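Local coordinates for protein transaminase (Bacillus megaterium, PDB 5G0A) that probably transfers amino groups between amines and carbonyl compounds with S selectivity, using bound pyridoxal-5'-phosphate as its cofactor, at residues Glu15-Tyr20 with Asn29-Val34; Ala242-Pro247 with Gly434-Asn439; Leu387-Ile392 with Thr440-Ala445. All coordinates share one frame; numbering follows the deposited sequence.

Interaction 1 of 3, residues Glu15-Tyr20 with Asn29-Val34; sequences EWDRKY and NEYQPV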
loop_
_atom_site.group_PDB
_atom_site.type_symbol
_atom_site.label_atom_id
_atom_site.label_comp_id
_atom_site.label_asym_id
_atom_site.label_seq_id
_atom_site.Cartn_x
_atom_site.Cartn_y
_atom_site.Cartn_z
ATOM N N GLU B 15 -38.144 -19.551 -3.634
ATOM C CA GLU B 15 -38.298 -18.868 -2.359
ATOM C C GLU B 15 -36.983 -18.912 -1.584
ATOM O O GLU B 15 -36.520 -17.881 -1.077
ATOM C CB GLU B 15 -39.432 -19.511 -1.544
ATOM C CG GLU B 15 -39.599 -18.979 -0.128
ATOM C CD GLU B 15 -40.659 -19.746 0.643
ATOM O OE1 GLU B 15 -41.852 -19.629 0.279
ATOM O OE2 GLU B 15 -40.302 -20.482 1.594
ATOM N N TRP B 16 -36.378 -20.095 -1.539
ATOM C CA TRP B 16 -35.082 -20.276 -0.866
ATOM C C TRP B 16 -33.986 -19.444 -1.522
ATOM O O TRP B 16 -33.129 -18.851 -0.827
ATOM C CB TRP B 16 -34.653 -21.755 -0.876
ATOM C CG TRP B 16 -35.450 -22.690 0.009
ATOM C CD1 TRP B 16 -36.256 -22.359 1.071
ATOM C CD2 TRP B 16 -35.472 -24.114 -0.082
ATOM N NE1 TRP B 16 -36.790 -23.506 1.633
ATOM C CE2 TRP B 16 -36.328 -24.592 0.943
ATOM C CE3 TRP B 16 -34.874 -25.039 -0.946
ATOM C CZ2 TRP B 16 -36.581 -25.960 1.137
ATOM C CZ3 TRP B 16 -35.133 -26.407 -0.754
ATOM C CH2 TRP B 16 -35.981 -26.845 0.286
ATOM N N ASP B 17 -33.994 -19.442 -2.849
ATOM C CA ASP B 17 -33.021 -18.686 -3.640
ATOM C C ASP B 17 -33.164 -17.193 -3.326
ATOM O O ASP B 17 -32.178 -16.506 -3.078
ATOM C CB ASP B 17 -33.220 -19.001 -5.123
ATOM C CG ASP B 17 -32.238 -18.282 -6.029
ATOM O OD1 ASP B 17 -32.464 -17.092 -6.308
ATOM O OD2 ASP B 17 -31.262 -18.911 -6.487
ATOM N N ARG B 18 -34.407 -16.691 -3.297
ATOM C CA ARG B 18 -34.636 -15.294 -2.900
ATOM C C ARG B 18 -34.168 -14.971 -1.470
ATOM O O ARG B 18 -33.538 -13.941 -1.247
ATOM C CB ARG B 18 -36.126 -14.914 -3.054
ATOM C CG ARG B 18 -36.603 -14.721 -4.483
ATOM C CD ARG B 18 -38.091 -14.329 -4.502
ATOM N NE ARG B 18 -38.748 -14.717 -5.752
ATOM C CZ ARG B 18 -39.601 -15.740 -5.889
ATOM N NH1 ARG B 18 -39.961 -16.488 -4.849
ATOM N NH2 ARG B 18 -40.121 -15.993 -7.077
ATOM N N LYS B 19 -34.484 -15.847 -0.510
ATOM C CA LYS B 19 -34.308 -15.552 0.901
ATOM C C LYS B 19 -32.893 -15.810 1.415
ATOM O O LYS B 19 -32.449 -15.143 2.343
ATOM C CB LYS B 19 -35.309 -16.368 1.741
ATOM C CG LYS B 19 -35.270 -16.109 3.244
ATOM C CD LYS B 19 -36.356 -16.904 3.965
ATOM C CE LYS B 19 -36.355 -16.609 5.464
ATOM N NZ LYS B 19 -37.221 -17.538 6.246
ATOM N N TYR B 20 -32.201 -16.769 0.815
ATOM C CA TYR B 20 -30.990 -17.330 1.475
ATOM C C TYR B 20 -29.683 -17.129 0.723
ATOM O O TYR B 20 -28.620 -17.396 1.276
ATOM C CB TYR B 20 -31.173 -18.811 1.774
ATOM C CG TYR B 20 -32.262 -19.110 2.793
ATOM C CD1 TYR B 20 -32.385 -18.338 3.945
ATOM C CD2 TYR B 20 -33.140 -20.180 2.607
ATOM C CE1 TYR B 20 -33.366 -18.612 4.891
ATOM C CE2 TYR B 20 -34.139 -20.457 3.546
ATOM C CZ TYR B 20 -34.237 -19.666 4.678
ATOM O OH TYR B 20 -35.205 -19.914 5.633
ATOM N N ASN B 29 -34.837 -6.389 -4.531
ATOM C CA ASN B 29 -36.176 -5.931 -4.974
ATOM C C ASN B 29 -36.461 -6.073 -6.461
ATOM O O ASN B 29 -37.617 -6.289 -6.869
ATOM C CB ASN B 29 -36.416 -4.480 -4.517
ATOM C CG ASN B 29 -36.706 -4.383 -3.030
ATOM O OD1 ASN B 29 -37.000 -5.377 -2.375
ATOM N ND2 ASN B 29 -36.624 -3.186 -2.495
ATOM N N GLU B 30 -35.425 -5.967 -7.282
ATOM C CA GLU B 30 -35.603 -6.109 -8.718
ATOM C C GLU B 30 -35.378 -7.550 -9.193
ATOM O O GLU B 30 -35.687 -7.894 -10.333
ATOM C CB GLU B 30 -34.700 -5.125 -9.467
ATOM C CG GLU B 30 -33.224 -5.529 -9.524
ATOM C CD GLU B 30 -32.331 -4.434 -10.067
ATOM O OE1 GLU B 30 -32.774 -3.653 -10.941
ATOM O OE2 GLU B 30 -31.178 -4.335 -9.605
ATOM N N TYR B 31 -34.832 -8.385 -8.311
ATOM C CA TYR B 31 -34.456 -9.742 -8.666
ATOM C C TYR B 31 -35.630 -10.682 -8.895
ATOM O O TYR B 31 -36.528 -10.767 -8.068
ATOM C CB TYR B 31 -33.610 -10.341 -7.546
ATOM C CG TYR B 31 -33.170 -11.781 -7.759
ATOM C CD1 TYR B 31 -32.278 -12.113 -8.779
ATOM C CD2 TYR B 31 -33.590 -12.790 -6.893
ATOM C CE1 TYR B 31 -31.833 -13.411 -8.949
ATOM C CE2 TYR B 31 -33.153 -14.098 -7.059
ATOM C CZ TYR B 31 -32.266 -14.396 -8.090
ATOM O OH TYR B 31 -31.819 -15.694 -8.256
ATOM N N GLN B 32 -35.565 -11.420 -10.001
ATOM C CA GLN B 32 -36.454 -12.554 -10.235
ATOM C C GLN B 32 -35.586 -13.769 -10.559
ATOM O O GLN B 32 -34.809 -13.718 -11.508
ATOM C CB GLN B 32 -37.399 -12.268 -11.401
ATOM C CG GLN B 32 -38.326 -11.078 -11.184
ATOM C CD GLN B 32 -38.960 -10.575 -12.470
ATOM O OE1 GLN B 32 -40.178 -10.440 -12.557
ATOM N NE2 GLN B 32 -38.136 -10.289 -13.472
ATOM N N PRO B 33 -35.704 -14.843 -9.764
ATOM C CA PRO B 33 -34.875 -16.039 -10.026
ATOM C C PRO B 33 -35.235 -16.704 -11.347
ATOM O O PRO B 33 -36.397 -16.658 -11.778
ATOM C CB PRO B 33 -35.149 -16.968 -8.832
ATOM C CG PRO B 33 -36.336 -16.398 -8.114
ATOM C CD PRO B 33 -36.628 -15.016 -8.625
ATOM N N VAL B 34 -34.232 -17.283 -11.999
ATOM C CA VAL B 34 -34.415 -17.955 -13.278
ATOM C C VAL B 34 -33.934 -19.393 -13.081
ATOM O O VAL B 34 -32.743 -19.682 -13.239
ATOM C CB VAL B 34 -33.660 -17.240 -14.436
ATOM C CG1 VAL B 34 -33.788 -18.008 -15.743
ATOM C CG2 VAL B 34 -34.179 -15.811 -14.631
HETATM O O HOH W 1 -29.420 -17.796 -8.175
#

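Interaction 2 of 3, residues Ala242-Pro247 with Gly434-Asn439; sequences AGSAMP and GGVMPN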
loop_
_atom_site.group_PDB
_atom_site.type_symbol
_atom_site.label_atom_id
_atom_site.label_comp_id
_atom_site.label_asym_id
_atom_site.label_seq_id
_atom_site.Cartn_x
_atom_site.Cartn_y
_atom_site.Cartn_z
ATOM N N ALA B 242 -14.402 -9.929 -20.889
ATOM C CA ALA B 242 -15.416 -9.054 -20.301
ATOM C C ALA B 242 -15.303 -7.635 -20.870
ATOM O O ALA B 242 -16.322 -6.972 -21.135
ATOM C CB ALA B 242 -15.295 -9.039 -18.781
ATOM N N GLY B 243 -14.066 -7.182 -21.084
ATOM C CA GLY B 243 -13.811 -5.834 -21.632
ATOM C C GLY B 243 -14.213 -5.684 -23.094
ATOM O O GLY B 243 -14.318 -4.557 -23.608
ATOM N N SER B 244 -14.400 -6.822 -23.767
ATOM C CA SER B 244 -15.057 -6.883 -25.094
ATOM C C SER B 244 -14.344 -6.089 -26.184
ATOM O O SER B 244 -14.902 -5.129 -26.730
ATOM C CB SER B 244 -16.524 -6.436 -24.999
ATOM O OG SER B 244 -17.233 -7.227 -24.069
ATOM N N ALA B 245 -13.115 -6.496 -26.495
ATOM C CA ALA B 245 -12.275 -5.770 -27.446
ATOM C C ALA B 245 -11.281 -6.693 -28.135
ATOM O O ALA B 245 -10.873 -7.718 -27.582
ATOM C CB ALA B 245 -11.559 -4.615 -26.759
ATOM N N MET B 246 -10.921 -6.325 -29.360
ATOM C CA MET B 246 -9.979 -7.075 -30.174
ATOM C C MET B 246 -8.832 -6.131 -30.514
ATOM O O MET B 246 -9.075 -4.998 -30.929
ATOM C CB MET B 246 -10.646 -7.542 -31.471
ATOM C CG MET B 246 -11.581 -8.729 -31.316
ATOM S SD MET B 246 -10.676 -10.250 -30.978
ATOM C CE MET B 246 -9.851 -10.560 -32.547
ATOM N N PRO B 247 -7.585 -6.584 -30.339
ATOM C CA PRO B 247 -6.478 -5.668 -30.586
ATOM C C PRO B 247 -6.118 -5.586 -32.073
ATOM O O PRO B 247 -6.467 -6.487 -32.837
ATOM C CB PRO B 247 -5.332 -6.314 -29.813
ATOM C CG PRO B 247 -5.614 -7.779 -29.882
ATOM C CD PRO B 247 -7.112 -7.939 -29.994
ATOM N N GLY B 434 -26.355 -11.278 -26.341
ATOM C CA GLY B 434 -26.184 -9.906 -25.876
ATOM C C GLY B 434 -24.733 -9.597 -25.585
ATOM O O GLY B 434 -23.848 -9.960 -26.367
ATOM N N GLY B 435 -24.490 -8.916 -24.471
ATOM C CA GLY B 435 -23.121 -8.529 -24.107
ATOM C C GLY B 435 -22.961 -8.096 -22.664
ATOM O O GLY B 435 -23.945 -7.926 -21.936
ATOM N N VAL B 436 -21.709 -7.908 -22.258
ATOM C CA VAL B 436 -21.389 -7.465 -20.893
ATOM C C VAL B 436 -21.174 -5.953 -20.818
ATOM O O VAL B 436 -21.437 -5.322 -19.787
ATOM C CB VAL B 436 -20.159 -8.209 -20.345
ATOM C CG1 VAL B 436 -20.445 -9.696 -20.270
ATOM C CG2 VAL B 436 -18.943 -7.990 -21.217
ATOM N N MET B 437 -20.699 -5.387 -21.923
ATOM C CA MET B 437 -20.463 -3.954 -22.056
ATOM C C MET B 437 -21.678 -3.345 -22.758
ATOM O O MET B 437 -22.388 -4.044 -23.484
ATOM C CB MET B 437 -19.178 -3.696 -22.855
ATOM C CG MET B 437 -17.898 -4.139 -22.151
ATOM S SD MET B 437 -17.486 -3.258 -20.625
ATOM C CE MET B 437 -17.906 -4.449 -19.351
ATOM N N PRO B 438 -21.928 -2.045 -22.540
ATOM C CA PRO B 438 -23.189 -1.444 -22.984
ATOM C C PRO B 438 -23.336 -1.272 -24.501
ATOM O O PRO B 438 -24.464 -1.327 -25.012
ATOM C CB PRO B 438 -23.191 -0.081 -22.277
ATOM C CG PRO B 438 -21.746 0.244 -22.093
ATOM C CD PRO B 438 -21.062 -1.072 -21.844
ATOM N N ASN B 439 -22.224 -1.064 -25.210
ATOM C CA ASN B 439 -22.261 -0.867 -26.672
ATOM C C ASN B 439 -21.684 -2.011 -27.486
ATOM O O ASN B 439 -21.430 -1.853 -28.681
ATOM C CB ASN B 439 -21.478 0.396 -27.070
ATOM C CG ASN B 439 -21.899 1.616 -26.292
ATOM O OD1 ASN B 439 -23.072 1.990 -26.289
ATOM N ND2 ASN B 439 -20.938 2.252 -25.627
HETATM O O HOH W 2 -19.897 -7.089 -24.244
#

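Interaction 3 of 3, residues Leu387-Ile392 with Thr440-Ala445; sequences LWIVDI and TMRIGA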
loop_
_atom_site.group_PDB
_atom_site.type_symbol
_atom_site.label_atom_id
_atom_site.label_comp_id
_atom_site.label_asym_id
_atom_site.label_seq_id
_atom_site.Cartn_x
_atom_site.Cartn_y
_atom_site.Cartn_z
ATOM N N LEU B 387 -15.899 -16.715 -30.415
ATOM C CA LEU B 387 -15.783 -15.507 -29.606
ATOM C C LEU B 387 -15.878 -14.290 -30.533
ATOM O O LEU B 387 -14.951 -14.008 -31.299
ATOM C CB LEU B 387 -14.452 -15.502 -28.836
ATOM C CG LEU B 387 -14.238 -14.349 -27.826
ATOM C CD1 LEU B 387 -15.270 -14.369 -26.699
ATOM C CD2 LEU B 387 -12.829 -14.406 -27.267
ATOM N N TRP B 388 -17.003 -13.591 -30.466
ATOM C CA TRP B 388 -17.270 -12.498 -31.403
ATOM C C TRP B 388 -17.658 -11.225 -30.668
ATOM O O TRP B 388 -18.403 -11.259 -29.686
ATOM C CB TRP B 388 -18.311 -12.928 -32.474
ATOM C CG TRP B 388 -17.723 -13.991 -33.370
ATOM C CD1 TRP B 388 -17.718 -15.337 -33.158
ATOM C CD2 TRP B 388 -17.002 -13.777 -34.587
ATOM N NE1 TRP B 388 -17.029 -15.972 -34.162
ATOM C CE2 TRP B 388 -16.588 -15.034 -35.056
ATOM C CE3 TRP B 388 -16.678 -12.637 -35.335
ATOM C CZ2 TRP B 388 -15.860 -15.188 -36.234
ATOM C CZ3 TRP B 388 -15.950 -12.790 -36.492
ATOM C CH2 TRP B 388 -15.554 -14.049 -36.935
ATOM N N ILE B 389 -17.098 -10.103 -31.116
ATOM C CA ILE B 389 -17.558 -8.808 -30.661
ATOM C C ILE B 389 -18.318 -8.173 -31.810
ATOM O O ILE B 389 -17.925 -8.327 -32.961
ATOM C CB ILE B 389 -16.408 -7.847 -30.266
ATOM C CG1 ILE B 389 -15.384 -7.722 -31.395
ATOM C CG2 ILE B 389 -15.753 -8.269 -28.957
ATOM C CD1 ILE B 389 -14.890 -6.305 -31.606
ATOM N N VAL B 390 -19.404 -7.485 -31.479
ATOM C CA VAL B 390 -20.163 -6.695 -32.440
ATOM C C VAL B 390 -20.350 -5.313 -31.826
ATOM O O VAL B 390 -20.999 -5.156 -30.775
ATOM C CB VAL B 390 -21.551 -7.305 -32.762
ATOM C CG1 VAL B 390 -22.278 -6.456 -33.809
ATOM C CG2 VAL B 390 -21.435 -8.750 -33.242
ATOM N N ASP B 391 -19.765 -4.309 -32.479
ATOM C CA ASP B 391 -19.890 -2.936 -32.015
ATOM C C ASP B 391 -21.241 -2.380 -32.449
ATOM O O ASP B 391 -21.547 -2.313 -33.643
ATOM C CB ASP B 391 -18.748 -2.059 -32.548
ATOM C CG ASP B 391 -17.372 -2.589 -32.183
ATOM O OD1 ASP B 391 -17.179 -3.039 -31.035
ATOM O OD2 ASP B 391 -16.469 -2.529 -33.047
ATOM N N ILE B 392 -22.041 -1.996 -31.462
ATOM C CA ILE B 392 -23.389 -1.494 -31.678
ATOM C C ILE B 392 -23.338 0.042 -31.661
ATOM O O ILE B 392 -22.751 0.642 -30.766
ATOM C CB ILE B 392 -24.365 -2.033 -30.603
ATOM C CG1 ILE B 392 -24.385 -3.579 -30.587
ATOM C CG2 ILE B 392 -25.780 -1.492 -30.803
ATOM C CD1 ILE B 392 -24.999 -4.249 -31.809
ATOM N N THR B 440 -21.454 -3.160 -26.855
ATOM C CA THR B 440 -20.683 -4.192 -27.515
ATOM C C THR B 440 -21.254 -5.543 -27.181
ATOM O O THR B 440 -21.338 -5.914 -26.020
ATOM C CB THR B 440 -19.203 -4.165 -27.069
ATOM O OG1 THR B 440 -18.735 -2.802 -27.021
ATOM C CG2 THR B 440 -18.332 -4.993 -28.022
ATOM N N MET B 441 -21.657 -6.264 -28.208
ATOM C CA MET B 441 -22.075 -7.639 -28.049
ATOM C C MET B 441 -20.867 -8.521 -27.874
ATOM O O MET B 441 -19.833 -8.266 -28.476
ATOM C CB MET B 441 -22.777 -8.048 -29.307
ATOM C CG MET B 441 -23.749 -6.971 -29.695
ATOM S SD MET B 441 -25.356 -7.557 -29.234
ATOM C CE MET B 441 -25.516 -8.513 -30.731
ATOM N N ARG B 442 -21.039 -9.583 -27.086
ATOM C CA ARG B 442 -19.998 -10.568 -26.844
ATOM C C ARG B 442 -20.684 -11.922 -27.003
ATOM O O ARG B 442 -21.453 -12.354 -26.140
ATOM C CB ARG B 442 -19.420 -10.423 -25.428
ATOM C CG ARG B 442 -18.024 -11.020 -25.267
ATOM C CD ARG B 442 -17.015 -9.979 -25.732
ATOM N NE ARG B 442 -15.590 -10.300 -25.627
ATOM C CZ ARG B 442 -14.857 -10.781 -26.630
ATOM N NH1 ARG B 442 -15.432 -11.084 -27.797
ATOM N NH2 ARG B 442 -13.552 -10.968 -26.468
ATOM N N ILE B 443 -20.403 -12.568 -28.123
ATOM C CA ILE B 443 -21.175 -13.727 -28.555
ATOM C C ILE B 443 -20.312 -14.959 -28.465
ATOM O O ILE B 443 -19.191 -14.954 -28.956
ATOM C CB ILE B 443 -21.677 -13.523 -30.007
ATOM C CG1 ILE B 443 -22.630 -12.320 -30.058
ATOM C CG2 ILE B 443 -22.390 -14.776 -30.530
ATOM C CD1 ILE B 443 -22.915 -11.809 -31.450
ATOM N N GLY B 444 -20.844 -16.022 -27.852
ATOM C CA GLY B 444 -20.135 -17.293 -27.778
ATOM C C GLY B 444 -21.086 -18.464 -27.612
ATOM O O GLY B 444 -22.146 -18.317 -27.035
ATOM N N ALA B 445 -20.695 -19.617 -28.140
ATOM C CA ALA B 445 -21.442 -20.857 -27.955
ATOM C C ALA B 445 -20.431 -21.971 -27.739
ATOM O O ALA B 445 -19.241 -21.693 -27.622
ATOM C CB ALA B 445 -22.336 -21.127 -29.178
HETATM O O HOH W 3 -13.548 -11.606 -29.996
#

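Interaction 1 of 3, residues Glu15-Tyr20 with Asn29-Val34
Tyr31 reaches back to Asp17, and Pro33 lies against Arg18, so the loop that leaves the N-terminal helix 10-20 of this class-III aminotransferase chain packs back on the last turns of that helix. A neighbouring subunit also packs in this region: Asp17 rests on Ala90 of that subunit, and Tyr20 is hydrogen-bonded to its Glu103. Along the loop, Tyr31 comes first. CG stands opposite the backbone N (chi1 178°), which sends the ring out to the helix and brings OH to the carboxylate of Asp17. Tyr31 OH donates a very short hydrogen bond of 2.5 Å to Asp17 OD1. The oxygen meets the ring at its edge and in its plane, and carboxylate and ring are only 18° apart, nearly coplanar. A water lies 2.7 Å from Asp17 OD2 and 3.2 Å from Tyr31 OH and can donate to either, though it has more acceptors in reach than protons. Tyrosine suits this place because its long, rigid ring spans the gap between loop and helix and still ends in a donor, which may help to offset the charge of the buried Asp17. The ring also forms a cation-pi contact with Arg23, whose guanidinium is hydrogen-bonded to the carbonyl oxygen of Asp17. The chain then passes to Pro33, whose backbone N sits over one face of the Tyr31 ring, offset toward its rim. The proline ring turns to the helix, its CB 3.7 Å from Asp17 OD1. Arg18 crosses it at about a right angle, using an extended chain from CG to NE to lay the flat guanidinium on an apolar surface. Pro33 CG lies over one face of that group, while Pro33 CD approaches Arg18 NE at 3.6 Å.

Interaction 2 of 3, residues Ala242-Pro247 with Gly434-Asn439
Met437 and Val436 meet Ala242, Gly243 and Ser244 where two irregular loops come together in the interior of the chain. Met437 buries more of its surface here than any other residue and can be followed outward. Its CB aims at the opposing loop, and CG stands opposite its own carbonyl carbon (chi1 -67°), a choice that brings the methylene in among the polar atoms of 242-244. Met437 CG lies 3.7 Å from Ser244 OG and 3.9 Å from Ser244 CB, with Gly243 O also near. The chain then bends at both following torsions, and SD and CE lie on the side of Ala242, whose carbonyl oxygen is less surely placed because the model sets it too close to Val436 CG2. Methionine is apt here, since a flexible, unbranched thioether can follow an irregular loop. Beside it, Val436 CG2 touches Ser244 OG at 3.4 Å. The serine oxygen is small enough to sit against two apolar side chains and is also polar enough to hold a water 2.7 Å from its OG. The same water accepts the backbone N-H of Met437, with N 3.0 Å from the water oxygen, and so bridges the loops where they make no direct polar link. Arg406 braces the first loop by hydrogen bonds to the carbonyl oxygens of Gly243 and Ser244, while Thr419 takes up Met437 O. A tetraethylene glycol beside Val436 probably comes from crystallisation, though it may mark a pocket. With the side chain of Ala242 about 6 Å from the cofactor, the paired loops lie near the pyridoxal-5'-phosphate site of a class-III aminotransferase without themselves lining the cofactor pocket.

Interaction 3 of 3, residues Leu387-Ile392 with Thr440-Ala445
Strands 387-392 and 440-443 run antiparallel, 161° between their directions and 4.6 Å apart at closest approach, joined through the hydrogen-bonded pairs Trp388-Ile443 and Val390-Met441. Ile443 N gives the straightest of the four bonds, 2.9 Å to Trp388 O at 166°. On one face, Val390 CB packs at 3.7 Å on Met441 CB, Val390 CG2 at 3.8 Å on Ile443 CD1. Beta-branched Val390 and Ile443 favour the extended backbone, while Met441 adds a flexible chain. Trp388 and Val390 press on helix 353-374, Met441 on helix 451-468; this is a three-stranded antiparallel sheet, completed by strand 378-384 beside 387-392 and backed by helices. The indole N-H of Trp388 goes to Gly385 O. The other face belongs to Ile389, Asp391, Thr440 and Arg442. A bend at chi2 (84°) folds the arginine back along its neighbours, where its guanidinium is sandwiched between methyls: Leu387 CD1 is 3.5 Å from Arg442 NH1 over one face, and Ile389 CG2 covers the opposite one. The buried charge keeps polar partners: Arg442 NE donates to Gly241 O, and Arg442 NH1 donates at 2.9 Å to a water in the guanidinium plane, which in turn donates weakly to Leu387 O.

From the N terminus, interaction 1 comes first and closes a short loop of eight residues between helix 10-20 and the approach to strand 38-40. It is finished before the others begin and lies apart from them, its centre about 28 Å from that of interaction 2. Interactions 2 and 3 cross along the chain: 242-247 opens, 387-392 follows, then 434-439 and 440-445 answer them in turn. Their second segments are consecutive, and the two contacts also touch across space: Asn439 O and Ile392 N, and Gly434 O and Arg442 N, are probably hydrogen-bonded. Together they fasten the loop after strand 231-236 of the seven-stranded sheet to the three-stranded antiparallel sheet.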